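Local coordinates for protein D-alanyl-lipoteichoic acid synthetase (Streptococcus pneumoniae, PDB 3BMA) that probably takes part in the D-alanylation of lipoteichoic acid at the cell membrane during cell wall biogenesis, at residues Arg69-Tyr74 / Pro366-Pro371; Asn99-Tyr104 / Asn370-Pro375; Ala13-Ala18 / Leu63-Asn68. The protein carries 1 engineered substitution. One frame throughout, in Å; residues are numbered along the deposited sequence.

Interaction 1 of 3, residues Arg69-Tyr74 / Pro366-Pro371; sequences RSYRPY and PFLSNP
Y71 and L368 make the apolar part of this contact. The L368 methyl CD1 lies over one face of the phenol ring, offset toward its rim, 3.6 Å from CE2 and 3.9 Å from the ring centroid, a CH-pi contact 22° off the ring normal. CB of L368 adds a second touch, 3.7 Å from Y71 CE1, and the two side chains cross at about a right angle. The Y71 ring is aimed at the helix because CG stands between the backbone N and the carbonyl carbon (chi1 66°). The polar part lies beside the ring: S369 OG meets the ring edge in plane, 3.8 Å from CE1. S369 OG hydrogen-bonds to the carbonyl of D365 one turn earlier and accepts a hydrogen bond from a water 2.7 Å away; the same water is a weak partner of S70 OG, linking the two serines loosely. Charged partners lie on the preceding turns of the helix. D365 OD1 is hydrogen-bonded to Y71 OH and forms a salt bridge with R69 NH1, which has a second one to D361. Within 69-74, R72 NH1 holds the turn by donating to R69 O (2.9 Å) and Y71 O (3.1 Å), both near the guanidinium plane but above the planes of the carbonyls. Past the helix, N370 ND2 returns to P366 O at 2.9 Å, in the amide plane and on a carbonyl lone pair. The contact seats the last turn of helix 355-369 against the entry to strand 72-76, an outermost strand: helix-on-sheet packing of the SGNH hydrolase-like alpha/beta fold.

Interaction 2 of 3, residues Asn99-Tyr104 / Asn370-Pro375; sequences NKQVVY and NPTPAP
At the start of strand 101-105, the middle strand of the five-stranded parallel sheet, Q101 sends its amide group against the chain as it leaves helix 355-369 through P371 and T372. The amide turns one face to the backbone at P371: CA of P371 stands over it, 3.5 Å from Q101 OE1 and 3.7 Å from both Q101 CD and Q101 NE2. The proline ring carries the touch a little further, its CB 3.7 Å from Q101 OE1, and the two side chains cross at about a right angle. Q101 NE2 also comes within 3.6 Å of T372 N; as two N-H groups they are neighbours by packing. The side chain gets this far because it is extended beyond CG (chi2 -175°), with CG beside the backbone N. Its polar ends are both used away from 370-375, which fixes the rotation of the amide: OE1 accepts from R42 NH2, while NE2 donates to the carbonyl of F367 in the last turn of the helix. The P371 side chain also touches R42, and T372 O accepts from N291 ND2, at the start of the neighbouring strand 291-296. A buried glutamine thus ties a central strand to a helix end and the exposed proline-rich segment after it, a helix-to-sheet junction at the strand entries of an alpha/beta fold with a parallel sheet, here that of the SGNH hydrolase clan.

Interaction 3 of 3, residues Ala13-Ala18 / Leu63-Asn68; sequences AEKRSA and LAEKYN
K15 stretches its ammonium group to the carboxylate of E65 and lies almost evenly between the two oxygens, NZ being 3.5 Å from OE2 and 3.6 Å from OE1. The pair bridges helix 11-18 and helix 60-66, the latter being the helix of the beta-alpha-beta crossover that joins strands 43-47 and 72-76 in this SGNH hydrolase-like fold. With the nearest CA atoms, those of K15 and E65, 9.6 Å apart, the helices meet through long side chains at the surface. K15 spans most of the gap as an extended chain, its CE 3.6 Å from E65 OE2, so methylene as well as charge faces the acid. E65 answers with a bent chain: CG is anti to the backbone N (chi1 -173°), then it turns at chi2 (54°), and the two side chains cross at about a right angle. NZ and OE2 form a salt bridge whose hydrogen bond is weak. The stronger partner of OE2 is R72 NE, a salt bridge into strand 72-76, approaching about a right angle away from K15 NZ; two such cations would probably favour the ionised acid. Y205 of helix 202-210 packs against both K15 and E65. Behind the contact the first helix holds itself: A13 O accepts S17 OG at 2.8 Å and S17 N at 3.2 Å, the two donors reaching it from opposite faces of the carbonyl plane.

Overall arrangement
Interactions 1 and 2 lie 10 Å apart between centres and share N370 and P371: both dock the end of helix 355-369 and the chain after it onto the sheet, at the entries to strands 72-76 and 101-105. A probable hydrogen bond, F367 O to Q101 NE2 at 3.1 Å, joins them directly. Interaction 3 is 12 Å from interaction 1 between centres and precedes it in the chain; the salt bridge from R72 NE to E65 OE2, 3.1 Å, and a probable backbone bond, R69 N to A64 O at 3.1 Å, connect the two. Interactions 2 and 3 do not touch, their nearest atoms being about 11 Å apart. In SGNH hydrolases the active site lies at the C-terminal strand ends, whereas interactions 1 and 2 sit at the opposite ends.

Interaction 1 of 3, residues Arg69-Tyr74 / Pro366-Pro371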
ATOM      1  N   ARG C  69     -39.010   6.414  31.175  1.00 45.77           N
ATOM      2  CA  ARG C  69     -39.130   5.044  30.682  1.00 41.77           C
ATOM      3  C   ARG C  69     -37.790   4.312  30.646  1.00 38.44           C
ATOM      4  O   ARG C  69     -36.734   4.927  30.805  1.00 38.56           O
ATOM      5  CB  ARG C  69     -39.810   5.031  29.309  1.00 40.26           C
ATOM      6  CG  ARG C  69     -41.243   5.533  29.355  1.00 42.09           C
ATOM      7  CD  ARG C  69     -41.962   5.319  28.049  1.00 38.33           C
ATOM      8  NE  ARG C  69     -43.406   5.472  28.213  1.00 43.99           N
ATOM      9  CZ  ARG C  69     -44.290   5.392  27.222  1.00 41.08           C
ATOM     10  NH1 ARG C  69     -43.890   5.162  25.982  1.00 45.27           N
ATOM     11  NH2 ARG C  69     -45.580   5.540  27.476  1.00 45.23           N
ATOM     12  N   SER C  70     -37.838   2.998  30.440  1.00 40.84           N
ATOM     13  CA  SER C  70     -36.630   2.168  30.375  1.00 42.26           C
ATOM     14  C   SER C  70     -35.848   2.335  29.062  1.00 40.75           C
ATOM     15  O   SER C  70     -34.867   1.626  28.820  1.00 45.17           O
ATOM     16  CB  SER C  70     -36.980   0.693  30.615  1.00 42.84           C
ATOM     17  OG  SER C  70     -37.986   0.246  29.719  1.00 49.28           O
ATOM     18  N   TYR C  71     -36.289   3.276  28.230  1.00 41.70           N
ATOM     19  CA  TYR C  71     -35.654   3.575  26.951  1.00 43.59           C
ATOM     20  C   TYR C  71     -35.882   5.031  26.544  1.00 41.62           C
ATOM     21  O   TYR C  71     -36.798   5.686  27.045  1.00 44.22           O
ATOM     22  CB  TYR C  71     -36.166   2.631  25.852  1.00 42.76           C
ATOM     23  CG  TYR C  71     -37.630   2.794  25.501  1.00 45.71           C
ATOM     24  CD1 TYR C  71     -38.607   2.025  26.134  1.00 41.56           C
ATOM     25  CD2 TYR C  71     -38.039   3.704  24.523  1.00 47.37           C
ATOM     26  CE1 TYR C  71     -39.955   2.172  25.816  1.00 43.18           C
ATOM     27  CE2 TYR C  71     -39.384   3.864  24.206  1.00 56.11           C
ATOM     28  CZ  TYR C  71     -40.334   3.090  24.851  1.00 49.19           C
ATOM     29  OH  TYR C  71     -41.664   3.241  24.532  1.00 52.20           O
ATOM     30  N   ARG C  72     -35.034   5.521  25.640  1.00 36.75           N
ATOM     31  CA  ARG C  72     -35.251   6.783  24.942  1.00 34.12           C
ATOM     32  C   ARG C  72     -35.181   6.522  23.439  1.00 36.73           C
ATOM     33  O   ARG C  72     -34.345   5.741  22.995  1.00 38.11           O
ATOM     34  CB  ARG C  72     -34.194   7.819  25.323  1.00 32.64           C
ATOM     35  CG  ARG C  72     -34.208   8.274  26.777  1.00 41.54           C
ATOM     36  CD  ARG C  72     -35.517   8.964  27.159  1.00 44.63           C
ATOM     37  NE  ARG C  72     -35.508   9.439  28.544  1.00 48.49           N
ATOM     38  CZ  ARG C  72     -35.766   8.686  29.613  1.00 45.15           C
ATOM     39  NH1 ARG C  72     -36.058   7.397  29.482  1.00 45.28           N
ATOM     40  NH2 ARG C  72     -35.733   9.227  30.823  1.00 46.06           N
ATOM     41  N   PRO C  73     -36.078   7.142  22.651  1.00 38.08           N
ATOM     42  CA  PRO C  73     -35.944   7.051  21.196  1.00 37.89           C
ATOM     43  C   PRO C  73     -34.761   7.868  20.673  1.00 37.75           C
ATOM     44  O   PRO C  73     -34.531   8.982  21.144  1.00 37.51           O
ATOM     45  CB  PRO C  73     -37.260   7.651  20.676  1.00 35.07           C
ATOM     46  CG  PRO C  73     -38.171   7.734  21.868  1.00 38.30           C
ATOM     47  CD  PRO C  73     -37.272   7.911  23.044  1.00 36.00           C
ATOM     48  N   TYR C  74     -33.999   7.293  19.744  1.00 37.01           N
ATOM     49  CA  TYR C  74     -33.064   8.064  18.928  1.00 35.63           C
ATOM     50  C   TYR C  74     -33.694   8.209  17.553  1.00 33.34           C
ATOM     51  O   TYR C  74     -33.741   7.256  16.780  1.00 34.06           O
ATOM     52  CB  TYR C  74     -31.680   7.404  18.820  1.00 35.17           C
ATOM     53  CG  TYR C  74     -30.607   8.372  18.338  1.00 34.71           C
ATOM     54  CD1 TYR C  74     -29.729   8.971  19.237  1.00 32.74           C
ATOM     55  CD2 TYR C  74     -30.492   8.710  16.985  1.00 30.65           C
ATOM     56  CE1 TYR C  74     -28.761   9.876  18.803  1.00 31.07           C
ATOM     57  CE2 TYR C  74     -29.529   9.616  16.542  1.00 31.44           C
ATOM     58  CZ  TYR C  74     -28.667  10.193  17.456  1.00 36.49           C
ATOM     59  OH  TYR C  74     -27.709  11.082  17.019  1.00 43.63           O
ATOM     60  N   PRO C 366     -45.202  -1.226  24.974  1.00 43.41           N
ATOM     61  CA  PRO C 366     -45.125  -2.574  25.560  1.00 42.30           C
ATOM     62  C   PRO C 366     -44.104  -3.493  24.885  1.00 41.48           C
ATOM     63  O   PRO C 366     -43.541  -4.369  25.545  1.00 46.25           O
ATOM     64  CB  PRO C 366     -46.536  -3.134  25.338  1.00 42.99           C
ATOM     65  CG  PRO C 366     -47.392  -1.948  25.167  1.00 43.17           C
ATOM     66  CD  PRO C 366     -46.546  -0.986  24.415  1.00 43.94           C
ATOM     67  N   PHE C 367     -43.881  -3.289  23.586  1.00 40.19           N
ATOM     68  CA  PHE C 367     -42.886  -4.040  22.817  1.00 38.18           C
ATOM     69  C   PHE C 367     -41.455  -3.713  23.259  1.00 35.18           C
ATOM     70  O   PHE C 367     -40.645  -4.616  23.472  1.00 38.33           O
ATOM     71  CB  PHE C 367     -43.071  -3.769  21.317  1.00 37.78           C
ATOM     72  CG  PHE C 367     -42.003  -4.372  20.443  1.00 34.85           C
ATOM     73  CD1 PHE C 367     -41.968  -5.739  20.203  1.00 35.99           C
ATOM     74  CD2 PHE C 367     -41.044  -3.564  19.838  1.00 31.51           C
ATOM     75  CE1 PHE C 367     -40.987  -6.294  19.384  1.00 36.93           C
ATOM     76  CE2 PHE C 367     -40.060  -4.111  19.024  1.00 23.20           C
ATOM     77  CZ  PHE C 367     -40.033  -5.476  18.794  1.00 33.04           C
ATOM     78  N   LEU C 368     -41.158  -2.423  23.401  1.00 33.58           N
ATOM     79  CA  LEU C 368     -39.818  -1.975  23.777  1.00 31.21           C
ATOM     80  C   LEU C 368     -39.535  -2.097  25.276  1.00 39.68           C
ATOM     81  O   LEU C 368     -38.384  -2.295  25.670  1.00 36.38           O
ATOM     82  CB  LEU C 368     -39.566  -0.537  23.310  1.00 30.66           C
ATOM     83  CG  LEU C 368     -39.583  -0.193  21.813  1.00 36.04           C
ATOM     84  CD1 LEU C 368     -39.307   1.286  21.630  1.00 36.81           C
ATOM     85  CD2 LEU C 368     -38.584  -1.014  21.014  1.00 27.79           C
ATOM     86  N   SER C 369     -40.576  -1.977  26.104  1.00 40.70           N
ATOM     87  CA  SER C 369     -40.438  -2.116  27.565  1.00 40.97           C
ATOM     88  C   SER C 369     -40.140  -3.550  27.990  1.00 43.18           C
ATOM     89  O   SER C 369     -39.550  -3.778  29.049  1.00 47.95           O
ATOM     90  CB  SER C 369     -41.692  -1.629  28.290  1.00 37.15           C
ATOM     91  OG  SER C 369     -41.986  -0.288  27.947  1.00 38.29           O
ATOM     92  N   ASN C 370     -40.558  -4.505  27.161  1.00 39.91           N
ATOM     93  CA  ASN C 370     -40.300  -5.922  27.387  1.00 38.25           C
ATOM     94  C   ASN C 370     -39.495  -6.505  26.230  1.00 36.39           C
ATOM     95  O   ASN C 370     -40.067  -7.135  25.341  1.00 40.85           O
ATOM     96  CB  ASN C 370     -41.619  -6.682  27.543  1.00 35.35           C
ATOM     97  CG  ASN C 370     -42.484  -6.130  28.655  1.00 41.31           C
ATOM     98  OD1 ASN C 370     -42.276  -6.439  29.830  1.00 44.29           O
ATOM     99  ND2 ASN C 370     -43.474  -5.321  28.289  1.00 36.13           N
ATOM    100  N   PRO C 371     -38.161  -6.304  26.242  1.00 39.97           N
ATOM    101  CA  PRO C 371     -37.317  -6.672  25.107  1.00 39.71           C
ATOM    102  C   PRO C 371     -37.196  -8.182  24.935  1.00 45.25           C
ATOM    103  O   PRO C 371     -36.830  -8.891  25.873  1.00 50.68           O
ATOM    104  CB  PRO C 371     -35.949  -6.063  25.466  1.00 35.59           C
ATOM    105  CG  PRO C 371     -36.205  -5.137  26.606  1.00 43.41           C
ATOM    106  CD  PRO C 371     -37.359  -5.731  27.335  1.00 42.35           C
TER
HETATM  107  O   HOH W   1     -41.010   1.756  29.466  1.00 35.83           O

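Interaction 2 of 3, residues Asn99-Tyr104 / Asn370-Pro375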
ATOM      1  N   ASN C  99     -28.435  -7.683  17.764  1.00 36.06           N
ATOM      2  CA  ASN C  99     -29.354  -8.236  18.785  1.00 37.16           C
ATOM      3  C   ASN C  99     -30.210  -7.195  19.511  1.00 39.25           C
ATOM      4  O   ASN C  99     -30.375  -7.257  20.735  1.00 40.90           O
ATOM      5  CB  ASN C  99     -28.618  -9.115  19.818  1.00 35.54           C
ATOM      6  CG  ASN C  99     -27.648 -10.094  19.186  1.00 41.00           C
ATOM      7  OD1 ASN C  99     -26.439  -9.991  19.391  1.00 42.65           O
ATOM      8  ND2 ASN C  99     -28.168 -11.058  18.428  1.00 30.94           N
ATOM      9  N   LYS C 100     -30.752  -6.242  18.761  1.00 35.82           N
ATOM     10  CA  LYS C 100     -31.470  -5.130  19.374  1.00 37.81           C
ATOM     11  C   LYS C 100     -32.860  -4.868  18.803  1.00 39.39           C
ATOM     12  O   LYS C 100     -33.211  -5.363  17.741  1.00 35.36           O
ATOM     13  CB  LYS C 100     -30.606  -3.865  19.356  1.00 41.04           C
ATOM     14  CG  LYS C 100     -30.031  -3.550  20.724  1.00 52.60           C
ATOM     15  CD  LYS C 100     -28.550  -3.258  20.681  1.00 59.31           C
ATOM     16  CE  LYS C 100     -27.970  -3.282  22.087  1.00 65.10           C
ATOM     17  NZ  LYS C 100     -26.485  -3.219  22.078  1.00 75.22           N
ATOM     18  N   GLN C 101     -33.662  -4.107  19.540  1.00 41.43           N
ATOM     19  CA  GLN C 101     -34.983  -3.718  19.064  1.00 40.80           C
ATOM     20  C   GLN C 101     -34.926  -2.362  18.368  1.00 40.01           C
ATOM     21  O   GLN C 101     -34.236  -1.449  18.833  1.00 40.19           O
ATOM     22  CB  GLN C 101     -35.985  -3.678  20.218  1.00 40.06           C
ATOM     23  CG  GLN C 101     -36.388  -5.046  20.751  1.00 39.31           C
ATOM     24  CD  GLN C 101     -37.470  -4.960  21.816  1.00 41.64           C
ATOM     25  OE1 GLN C 101     -37.409  -4.123  22.718  1.00 42.26           O
ATOM     26  NE2 GLN C 101     -38.465  -5.831  21.715  1.00 34.61           N
ATOM     27  N   VAL C 102     -35.633  -2.245  17.243  1.00 35.72           N
ATOM     28  CA  VAL C 102     -35.791  -0.962  16.540  1.00 33.38           C
ATOM     29  C   VAL C 102     -37.262  -0.668  16.179  1.00 34.24           C
ATOM     30  O   VAL C 102     -38.118  -1.559  16.232  1.00 24.41           O
ATOM     31  CB  VAL C 102     -34.901  -0.857  15.251  1.00 29.39           C
ATOM     32  CG1 VAL C 102     -33.437  -1.232  15.522  1.00 25.12           C
ATOM     33  CG2 VAL C 102     -35.461  -1.691  14.119  1.00 23.82           C
ATOM     34  N   VAL C 103     -37.539   0.592  15.835  1.00 33.96           N
ATOM     35  CA  VAL C 103     -38.820   1.005  15.254  1.00 30.46           C
ATOM     36  C   VAL C 103     -38.559   1.433  13.812  1.00 29.15           C
ATOM     37  O   VAL C 103     -37.690   2.263  13.555  1.00 34.30           O
ATOM     38  CB  VAL C 103     -39.463   2.182  16.041  1.00 28.31           C
ATOM     39  CG1 VAL C 103     -40.699   2.719  15.319  1.00 22.44           C
ATOM     40  CG2 VAL C 103     -39.822   1.752  17.443  1.00 21.40           C
ATOM     41  N   TYR C 104     -39.300   0.854  12.873  1.00 32.33           N
ATOM     42  CA  TYR C 104     -39.138   1.183  11.464  1.00 29.25           C
ATOM     43  C   TYR C 104     -40.478   1.550  10.833  1.00 31.14           C
ATOM     44  O   TYR C 104     -41.328   0.689  10.629  1.00 29.34           O
ATOM     45  CB  TYR C 104     -38.483   0.014  10.719  1.00 31.09           C
ATOM     46  CG  TYR C 104     -37.917   0.385   9.370  1.00 33.58           C
ATOM     47  CD1 TYR C 104     -36.618   0.877   9.255  1.00 33.66           C
ATOM     48  CD2 TYR C 104     -38.673   0.245   8.209  1.00 39.40           C
ATOM     49  CE1 TYR C 104     -36.090   1.230   8.026  1.00 34.32           C
ATOM     50  CE2 TYR C 104     -38.154   0.595   6.971  1.00 37.76           C
ATOM     51  CZ  TYR C 104     -36.860   1.082   6.890  1.00 36.50           C
ATOM     52  OH  TYR C 104     -36.340   1.436   5.673  1.00 34.70           O
ATOM     53  N   ASN C 370     -40.558  -4.505  27.161  1.00 39.91           N
ATOM     54  CA  ASN C 370     -40.300  -5.922  27.387  1.00 38.25           C
ATOM     55  C   ASN C 370     -39.495  -6.505  26.230  1.00 36.39           C
ATOM     56  O   ASN C 370     -40.067  -7.135  25.341  1.00 40.85           O
ATOM     57  CB  ASN C 370     -41.619  -6.682  27.543  1.00 35.35           C
ATOM     58  CG  ASN C 370     -42.484  -6.130  28.655  1.00 41.31           C
ATOM     59  OD1 ASN C 370     -42.276  -6.439  29.830  1.00 44.29           O
ATOM     60  ND2 ASN C 370     -43.474  -5.321  28.289  1.00 36.13           N
ATOM     61  N   PRO C 371     -38.161  -6.304  26.242  1.00 39.97           N
ATOM     62  CA  PRO C 371     -37.317  -6.672  25.107  1.00 39.71           C
ATOM     63  C   PRO C 371     -37.196  -8.182  24.935  1.00 45.25           C
ATOM     64  O   PRO C 371     -36.830  -8.891  25.873  1.00 50.68           O
ATOM     65  CB  PRO C 371     -35.949  -6.063  25.466  1.00 35.59           C
ATOM     66  CG  PRO C 371     -36.205  -5.137  26.606  1.00 43.41           C
ATOM     67  CD  PRO C 371     -37.359  -5.731  27.335  1.00 42.35           C
ATOM     68  N   THR C 372     -37.529  -8.656  23.740  1.00 46.85           N
ATOM     69  CA  THR C 372     -37.396 -10.065  23.387  1.00 50.69           C
ATOM     70  C   THR C 372     -36.489 -10.190  22.162  1.00 52.14           C
ATOM     71  O   THR C 372     -36.523  -9.321  21.287  1.00 55.38           O
ATOM     72  CB  THR C 372     -38.775 -10.721  23.109  1.00 50.00           C
ATOM     73  OG1 THR C 372     -39.576  -9.852  22.299  1.00 50.82           O
ATOM     74  CG2 THR C 372     -39.506 -11.000  24.413  1.00 54.80           C
ATOM     75  N   PRO C 373     -35.655 -11.252  22.107  1.00 53.78           N
ATOM     76  CA  PRO C 373     -34.787 -11.484  20.946  1.00 50.95           C
ATOM     77  C   PRO C 373     -35.546 -11.723  19.637  1.00 48.15           C
ATOM     78  O   PRO C 373     -36.694 -12.169  19.657  1.00 52.77           O
ATOM     79  CB  PRO C 373     -34.003 -12.745  21.336  1.00 49.49           C
ATOM     80  CG  PRO C 373     -34.826 -13.405  22.380  1.00 50.05           C
ATOM     81  CD  PRO C 373     -35.449 -12.281  23.144  1.00 54.25           C
ATOM     82  N   ALA C 374     -34.892 -11.417  18.522  1.00 44.73           N
ATOM     83  CA  ALA C 374     -35.454 -11.608  17.190  1.00 39.95           C
ATOM     84  C   ALA C 374     -35.641 -13.092  16.869  1.00 38.96           C
ATOM     85  O   ALA C 374     -34.809 -13.919  17.259  1.00 38.30           O
ATOM     86  CB  ALA C 374     -34.548 -10.962  16.155  1.00 38.44           C
ATOM     87  N   PRO C 375     -36.729 -13.439  16.152  1.00 38.53           N
ATOM     88  CA  PRO C 375     -36.915 -14.817  15.695  1.00 41.34           C
ATOM     89  C   PRO C 375     -35.958 -15.176  14.558  1.00 44.64           C
ATOM     90  O   PRO C 375     -35.117 -14.364  14.170  1.00 49.95           O
ATOM     91  CB  PRO C 375     -38.354 -14.812  15.178  1.00 34.95           C
ATOM     92  CG  PRO C 375     -38.561 -13.427  14.713  1.00 33.20           C
ATOM     93  CD  PRO C 375     -37.854 -12.582  15.734  1.00 37.84           C
TER

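Interaction 3 of 3, residues Ala13-Ala18 / Leu63-Asn68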
ATOM      1  N   ALA C  13     -25.458  15.296  26.070  1.00 46.85           N
ATOM      2  CA  ALA C  13     -25.208  15.441  24.630  1.00 44.96           C
ATOM      3  C   ALA C  13     -25.996  14.440  23.795  1.00 45.52           C
ATOM      4  O   ALA C  13     -26.402  14.741  22.670  1.00 48.72           O
ATOM      5  CB  ALA C  13     -23.723  15.323  24.331  1.00 41.15           C
ATOM      6  N   GLU C  14     -26.210  13.256  24.360  1.00 43.67           N
ATOM      7  CA  GLU C  14     -26.933  12.181  23.688  1.00 46.47           C
ATOM      8  C   GLU C  14     -28.432  12.419  23.608  1.00 45.46           C
ATOM      9  O   GLU C  14     -29.063  12.050  22.620  1.00 45.93           O
ATOM     10  CB  GLU C  14     -26.649  10.853  24.372  1.00 45.44           C
ATOM     11  CG  GLU C  14     -25.223  10.404  24.190  1.00 50.79           C
ATOM     12  CD  GLU C  14     -24.816   9.356  25.186  1.00 53.10           C
ATOM     13  OE1 GLU C  14     -25.696   8.626  25.688  1.00 56.56           O
ATOM     14  OE2 GLU C  14     -23.607   9.263  25.462  1.00 57.87           O
ATOM     15  N   LYS C  15     -28.991  13.034  24.649  1.00 45.92           N
ATOM     16  CA  LYS C  15     -30.407  13.381  24.680  1.00 46.13           C
ATOM     17  C   LYS C  15     -30.741  14.444  23.641  1.00 46.82           C
ATOM     18  O   LYS C  15     -31.800  14.387  23.011  1.00 53.43           O
ATOM     19  CB  LYS C  15     -30.826  13.845  26.078  1.00 47.70           C
ATOM     20  CG  LYS C  15     -30.946  12.713  27.085  1.00 51.79           C
ATOM     21  CD  LYS C  15     -31.557  13.186  28.392  1.00 57.55           C
ATOM     22  CE  LYS C  15     -32.001  12.001  29.241  1.00 59.71           C
ATOM     23  NZ  LYS C  15     -32.483  12.422  30.583  1.00 61.67           N
ATOM     24  N   ARG C  16     -29.826  15.394  23.457  1.00 44.10           N
ATOM     25  CA  ARG C  16     -29.996  16.463  22.469  1.00 42.98           C
ATOM     26  C   ARG C  16     -29.875  15.950  21.033  1.00 41.78           C
ATOM     27  O   ARG C  16     -30.594  16.412  20.145  1.00 37.24           O
ATOM     28  CB  ARG C  16     -29.003  17.598  22.727  1.00 44.23           C
ATOM     29  CG  ARG C  16     -29.218  18.276  24.064  1.00 50.33           C
ATOM     30  CD  ARG C  16     -28.247  19.406  24.309  1.00 55.66           C
ATOM     31  NE  ARG C  16     -27.890  19.455  25.725  1.00 65.92           N
ATOM     32  CZ  ARG C  16     -26.700  19.115  26.214  1.00 65.13           C
ATOM     33  NH1 ARG C  16     -25.726  18.729  25.402  1.00 58.81           N
ATOM     34  NH2 ARG C  16     -26.476  19.186  27.519  1.00 70.45           N
ATOM     35  N   SER C  17     -28.978  14.989  20.824  1.00 38.47           N
ATOM     36  CA  SER C  17     -28.787  14.348  19.520  1.00 43.66           C
ATOM     37  C   SER C  17     -29.980  13.480  19.138  1.00 42.61           C
ATOM     38  O   SER C  17     -30.357  13.412  17.968  1.00 47.90           O
ATOM     39  CB  SER C  17     -27.523  13.487  19.529  1.00 37.95           C
ATOM     40  OG  SER C  17     -26.391  14.257  19.882  1.00 43.51           O
ATOM     41  N   ALA C  18     -30.566  12.829  20.143  1.00 44.13           N
ATOM     42  CA  ALA C  18     -31.684  11.905  19.963  1.00 39.10           C
ATOM     43  C   ALA C  18     -32.930  12.561  19.390  1.00 38.65           C
ATOM     44  O   ALA C  18     -33.683  11.926  18.655  1.00 32.83           O
ATOM     45  CB  ALA C  18     -32.010  11.228  21.273  1.00 40.60           C
ATOM     46  N   LEU C  63     -43.097  11.456  25.761  1.00 47.58           N
ATOM     47  CA  LEU C  63     -43.612  10.443  26.686  1.00 45.92           C
ATOM     48  C   LEU C  63     -42.517   9.661  27.409  1.00 47.27           C
ATOM     49  O   LEU C  63     -42.685   9.296  28.571  1.00 50.26           O
ATOM     50  CB  LEU C  63     -44.543   9.461  25.965  1.00 45.82           C
ATOM     51  CG  LEU C  63     -45.812   9.964  25.268  1.00 44.36           C
ATOM     52  CD1 LEU C  63     -46.544   8.791  24.636  1.00 43.97           C
ATOM     53  CD2 LEU C  63     -46.734  10.719  26.217  1.00 44.21           C
ATOM     54  N   ALA C  64     -41.401   9.413  26.723  1.00 45.91           N
ATOM     55  CA  ALA C  64     -40.272   8.695  27.323  1.00 44.18           C
ATOM     56  C   ALA C  64     -39.536   9.512  28.388  1.00 43.95           C
ATOM     57  O   ALA C  64     -38.982   8.948  29.336  1.00 45.23           O
ATOM     58  CB  ALA C  64     -39.304   8.226  26.249  1.00 35.09           C
ATOM     59  N   GLU C  65     -39.540  10.834  28.229  1.00 46.30           N
ATOM     60  CA  GLU C  65     -38.792  11.728  29.110  1.00 49.87           C
ATOM     61  C   GLU C  65     -39.527  12.057  30.413  1.00 55.73           C
ATOM     62  O   GLU C  65     -38.948  11.928  31.498  1.00 56.30           O
ATOM     63  CB  GLU C  65     -38.388  13.011  28.369  1.00 48.48           C
ATOM     64  CG  GLU C  65     -37.463  13.946  29.156  1.00 49.97           C
ATOM     65  CD  GLU C  65     -36.208  13.256  29.677  1.00 56.00           C
ATOM     66  OE1 GLU C  65     -35.919  13.402  30.883  1.00 57.55           O
ATOM     67  OE2 GLU C  65     -35.516  12.568  28.892  1.00 54.56           O
ATOM     68  N   LYS C  66     -40.787  12.487  30.299  1.00 59.86           N
ATOM     69  CA  LYS C  66     -41.620  12.798  31.465  1.00 60.02           C
ATOM     70  C   LYS C  66     -41.796  11.569  32.353  1.00 60.15           C
ATOM     71  O   LYS C  66     -41.588  11.638  33.566  1.00 64.43           O
ATOM     72  CB  LYS C  66     -42.977  13.393  31.030  1.00 59.14           C
ATOM     73  CG  LYS C  66     -44.167  13.282  32.026  1.00 62.96           C
ATOM     74  CD  LYS C  66     -43.939  13.928  33.411  1.00 69.74           C
ATOM     75  CE  LYS C  66     -43.928  15.441  33.382  1.00 67.57           C
ATOM     76  NZ  LYS C  66     -45.306  15.988  33.307  1.00 66.79           N
ATOM     77  N   TYR C  67     -42.136  10.442  31.737  1.00 59.88           N
ATOM     78  CA  TYR C  67     -42.478   9.240  32.490  1.00 58.08           C
ATOM     79  C   TYR C  67     -41.286   8.326  32.791  1.00 59.08           C
ATOM     80  O   TYR C  67     -41.473   7.216  33.303  1.00 63.59           O
ATOM     81  CB  TYR C  67     -43.634   8.497  31.806  1.00 56.69           C
ATOM     82  CG  TYR C  67     -44.855   9.380  31.633  1.00 54.31           C
ATOM     83  CD1 TYR C  67     -45.586   9.813  32.741  1.00 53.41           C
ATOM     84  CD2 TYR C  67     -45.263   9.804  30.371  1.00 45.26           C
ATOM     85  CE1 TYR C  67     -46.696  10.635  32.594  1.00 51.37           C
ATOM     86  CE2 TYR C  67     -46.374  10.626  30.212  1.00 56.44           C
ATOM     87  CZ  TYR C  67     -47.086  11.037  31.329  1.00 56.00           C
ATOM     88  OH  TYR C  67     -48.186  11.848  31.177  1.00 57.99           O
ATOM     89  N   ASN C  68     -40.079   8.819  32.491  1.00 55.50           N
ATOM     90  CA  ASN C  68     -38.802   8.168  32.830  1.00 54.68           C
ATOM     91  C   ASN C  68     -38.763   6.684  32.453  1.00 49.43           C
ATOM     92  O   ASN C  68     -38.531   5.808  33.296  1.00 49.40           O
ATOM     93  CB  ASN C  68     -38.452   8.398  34.316  1.00 55.91           C
ATOM     94  CG  ASN C  68     -37.003   8.042  34.655  1.00 66.83           C
ATOM     95  OD1 ASN C  68     -36.138   7.975  33.778  1.00 68.90           O
ATOM     96  ND2 ASN C  68     -36.741   7.810  35.937  1.00 73.23           N
TER